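Local coordinates for protein putative glycosyltransferase (GalT1) (Streptococcus parasanguinis, PDB 4PFX) that probably transfers a sugar from a nucleotide donor as a glycosyltransferase and binds UDP in this N-terminal GT-D-fold part of a longer chain, at residues Asp36-Leu41 against Leu205-Lys210. Numbering follows the deposited sequence.
Sequences DGEIDL and LGPTAK. With UDP (uridine-5'-diphosphate), chain B.
In the UDP pocket of this GT-D domain, E38 of helix 36-42 meets P207 and K210, near the beginning of helix 206-218, the short segments running nearly at right angles (84°). The E38 and K210 side chains also cross at about a right angle: carboxylate carbon CD of E38 lies 3.4 Å from CE of K210, so the methylene chain of the lysine, not its ammonium, does the touching. OE2 of E38 remains 4.3 Å from K210 NZ, too far for a salt bridge. With chi2 bent to 62°, the glutamate folds back, and its OE1 accepts a bond from the backbone N of G35. A water accepts from NZ of K210 at 2.9 Å and lies equally close to OE1 of E38 and O3B of the UDP beta-phosphate. The long, nearly straight outer part of K210 carries NZ to O2A on the alpha-phosphate, 2.8 Å away, while D225 forms a salt bridge with the same ammonium. The ring of P207 lies against CD1 of L41, an apolar pair that L56 of helix 54-64 extends, with OE2 of E38 beside the proline CA and CG. G206, whose positive phi (54°) suits a residue without CB, donates its N-H to O5' of UDP (3.2 Å). Such a glycine N-H and phosphate-bound lysine mark a nucleotide-binding site, as expected of a nucleotide-sugar glycosyltransferase.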
loop_
_atom_site.group_PDB
_atom_site.type_symbol
_atom_site.label_atom_id
_atom_site.label_comp_id
_atom_site.label_asym_id
_atom_site.label_seq_id
_atom_site.Cartn_x
_atom_site.Cartn_y
_atom_site.Cartn_z
ATOM N N ASP A 36 7.328 4.232 -5.075
ATOM C CA ASP A 36 7.967 4.774 -6.273
ATOM C C ASP A 36 6.976 5.216 -7.344
ATOM O O ASP A 36 7.200 6.212 -8.037
ATOM C CB ASP A 36 8.963 3.774 -6.858
ATOM C CG ASP A 36 8.321 2.465 -7.224
ATOM O OD1 ASP A 36 7.781 1.803 -6.318
ATOM O OD2 ASP A 36 8.372 2.088 -8.409
ATOM N N GLY A 37 5.884 4.479 -7.487
ATOM C CA GLY A 37 4.884 4.820 -8.489
ATOM C C GLY A 37 4.199 6.146 -8.204
ATOM O O GLY A 37 3.838 6.878 -9.123
ATOM N N GLU A 38 4.015 6.465 -6.925
ATOM C CA GLU A 38 3.407 7.746 -6.563
ATOM C C GLU A 38 4.322 8.899 -6.919
ATOM O O GLU A 38 3.862 9.934 -7.404
ATOM C CB GLU A 38 3.035 7.803 -5.074
ATOM C CG GLU A 38 1.782 6.967 -4.750
ATOM C CD GLU A 38 1.976 5.486 -5.058
ATOM O OE1 GLU A 38 2.940 4.880 -4.533
ATOM O OE2 GLU A 38 1.165 4.931 -5.836
ATOM N N ILE A 39 5.624 8.727 -6.695
ATOM C CA ILE A 39 6.549 9.795 -7.047
ATOM C C ILE A 39 6.626 9.911 -8.571
ATOM O O ILE A 39 6.654 11.016 -9.113
ATOM C CB ILE A 39 7.958 9.582 -6.451
ATOM C CG1 ILE A 39 7.893 9.234 -4.964
ATOM C CG2 ILE A 39 8.818 10.805 -6.703
ATOM C CD1 ILE A 39 7.022 10.136 -4.146
ATOM N N ASP A 40 6.648 8.769 -9.264
ATOM C CA ASP A 40 6.571 8.782 -10.730
ATOM C C ASP A 40 5.379 9.598 -11.223
ATOM O O ASP A 40 5.524 10.467 -12.080
ATOM C CB ASP A 40 6.439 7.362 -11.296
ATOM C CG ASP A 40 7.727 6.573 -11.227
ATOM O OD1 ASP A 40 8.817 7.178 -11.155
ATOM O OD2 ASP A 40 7.641 5.328 -11.262
ATOM N N LEU A 41 4.195 9.296 -10.695
ATOM C CA LEU A 41 2.991 10.027 -11.070
ATOM C C LEU A 41 3.082 11.511 -10.727
ATOM O O LEU A 41 2.783 12.358 -11.565
ATOM C CB LEU A 41 1.763 9.409 -10.415
ATOM C CG LEU A 41 1.255 8.170 -11.136
ATOM C CD1 LEU A 41 0.393 7.352 -10.216
ATOM C CD2 LEU A 41 0.488 8.554 -12.391
ATOM N N LEU A 205 -5.266 -0.401 -3.902
ATOM C CA LEU A 205 -5.741 0.221 -5.129
ATOM C C LEU A 205 -4.744 1.218 -5.719
ATOM O O LEU A 205 -5.129 2.240 -6.258
ATOM C CB LEU A 205 -7.113 0.877 -4.871
ATOM C CG LEU A 205 -7.987 0.971 -6.121
ATOM C CD1 LEU A 205 -8.521 -0.405 -6.490
ATOM C CD2 LEU A 205 -9.150 1.939 -5.905
ATOM N N GLY A 206 -3.446 0.908 -5.645
ATOM C CA GLY A 206 -2.453 1.775 -6.281
ATOM C C GLY A 206 -2.552 3.231 -5.854
ATOM O O GLY A 206 -2.876 3.524 -4.699
ATOM N N PRO A 207 -2.261 4.165 -6.775
ATOM C CA PRO A 207 -2.262 5.598 -6.455
ATOM C C PRO A 207 -3.640 6.061 -6.005
ATOM O O PRO A 207 -3.745 6.961 -5.164
ATOM C CB PRO A 207 -1.922 6.261 -7.793
ATOM C CG PRO A 207 -1.195 5.214 -8.555
ATOM C CD PRO A 207 -1.753 3.889 -8.129
ATOM N N THR A 208 -4.679 5.469 -6.588
ATOM C CA THR A 208 -6.045 5.845 -6.245
ATOM C C THR A 208 -6.317 5.621 -4.757
ATOM O O THR A 208 -7.081 6.387 -4.136
ATOM C CB THR A 208 -7.070 5.085 -7.100
ATOM O OG1 THR A 208 -6.797 5.355 -8.480
ATOM C CG2 THR A 208 -8.507 5.549 -6.772
ATOM N N ALA A 209 -5.697 4.587 -4.187
ATOM C CA ALA A 209 -5.865 4.278 -2.767
ATOM C C ALA A 209 -5.442 5.450 -1.874
ATOM O O ALA A 209 -6.041 5.673 -0.827
ATOM C CB ALA A 209 -5.073 3.045 -2.401
ATOM N N LYS A 210 -4.409 6.186 -2.275
ATOM C CA LYS A 210 -3.895 7.253 -1.420
ATOM C C LYS A 210 -4.916 8.394 -1.279
ATOM O O LYS A 210 -5.105 8.956 -0.189
ATOM C CB LYS A 210 -2.569 7.811 -1.953
ATOM C CG LYS A 210 -1.678 6.843 -2.727
ATOM C CD LYS A 210 -1.330 5.605 -1.946
ATOM C CE LYS A 210 -0.452 4.664 -2.773
ATOM N NZ LYS A 210 -0.408 3.335 -2.136
HETATM N N1 UDP B . -4.579 -1.708 -8.110
HETATM C C2 UDP B . -5.864 -1.754 -8.604
HETATM N N3 UDP B . -6.294 -0.781 -9.477
HETATM C C4 UDP B . -5.469 0.260 -9.838
HETATM C C5 UDP B . -4.177 0.306 -9.339
HETATM C C6 UDP B . -3.708 -0.760 -8.574
HETATM O O2 UDP B . -6.607 -2.681 -8.284
HETATM O O4 UDP B . -5.879 1.126 -10.615
HETATM C "C1'" UDP B . -4.160 -2.717 -7.121
HETATM C "C2'" UDP B . -3.219 -3.824 -7.539
HETATM O "O2'" UDP B . -3.946 -4.848 -8.182
HETATM C "C3'" UDP B . -2.714 -4.256 -6.170
HETATM C "C4'" UDP B . -2.668 -2.953 -5.381
HETATM O "O4'" UDP B . -3.458 -2.020 -6.103
HETATM O "O3'" UDP B . -3.651 -5.130 -5.552
HETATM C "C5'" UDP B . -1.251 -2.435 -5.172
HETATM O "O5'" UDP B . -1.307 -1.148 -4.555
HETATM P PA UDP B . 0.009 -0.298 -4.234
HETATM O O1A UDP B . 0.612 0.174 -5.501
HETATM O O2A UDP B . -0.389 0.763 -3.274
HETATM O O3A UDP B . 0.886 -1.446 -3.553
HETATM P PB UDP B . 2.344 -1.410 -2.849
HETATM O O1B UDP B . 3.321 -2.089 -3.759
HETATM O O2B UDP B . 2.190 -2.203 -1.614
HETATM O O3B UDP B . 2.804 -0.025 -2.570
HETATM O O HOH W 1 2.369 2.854 -2.564
#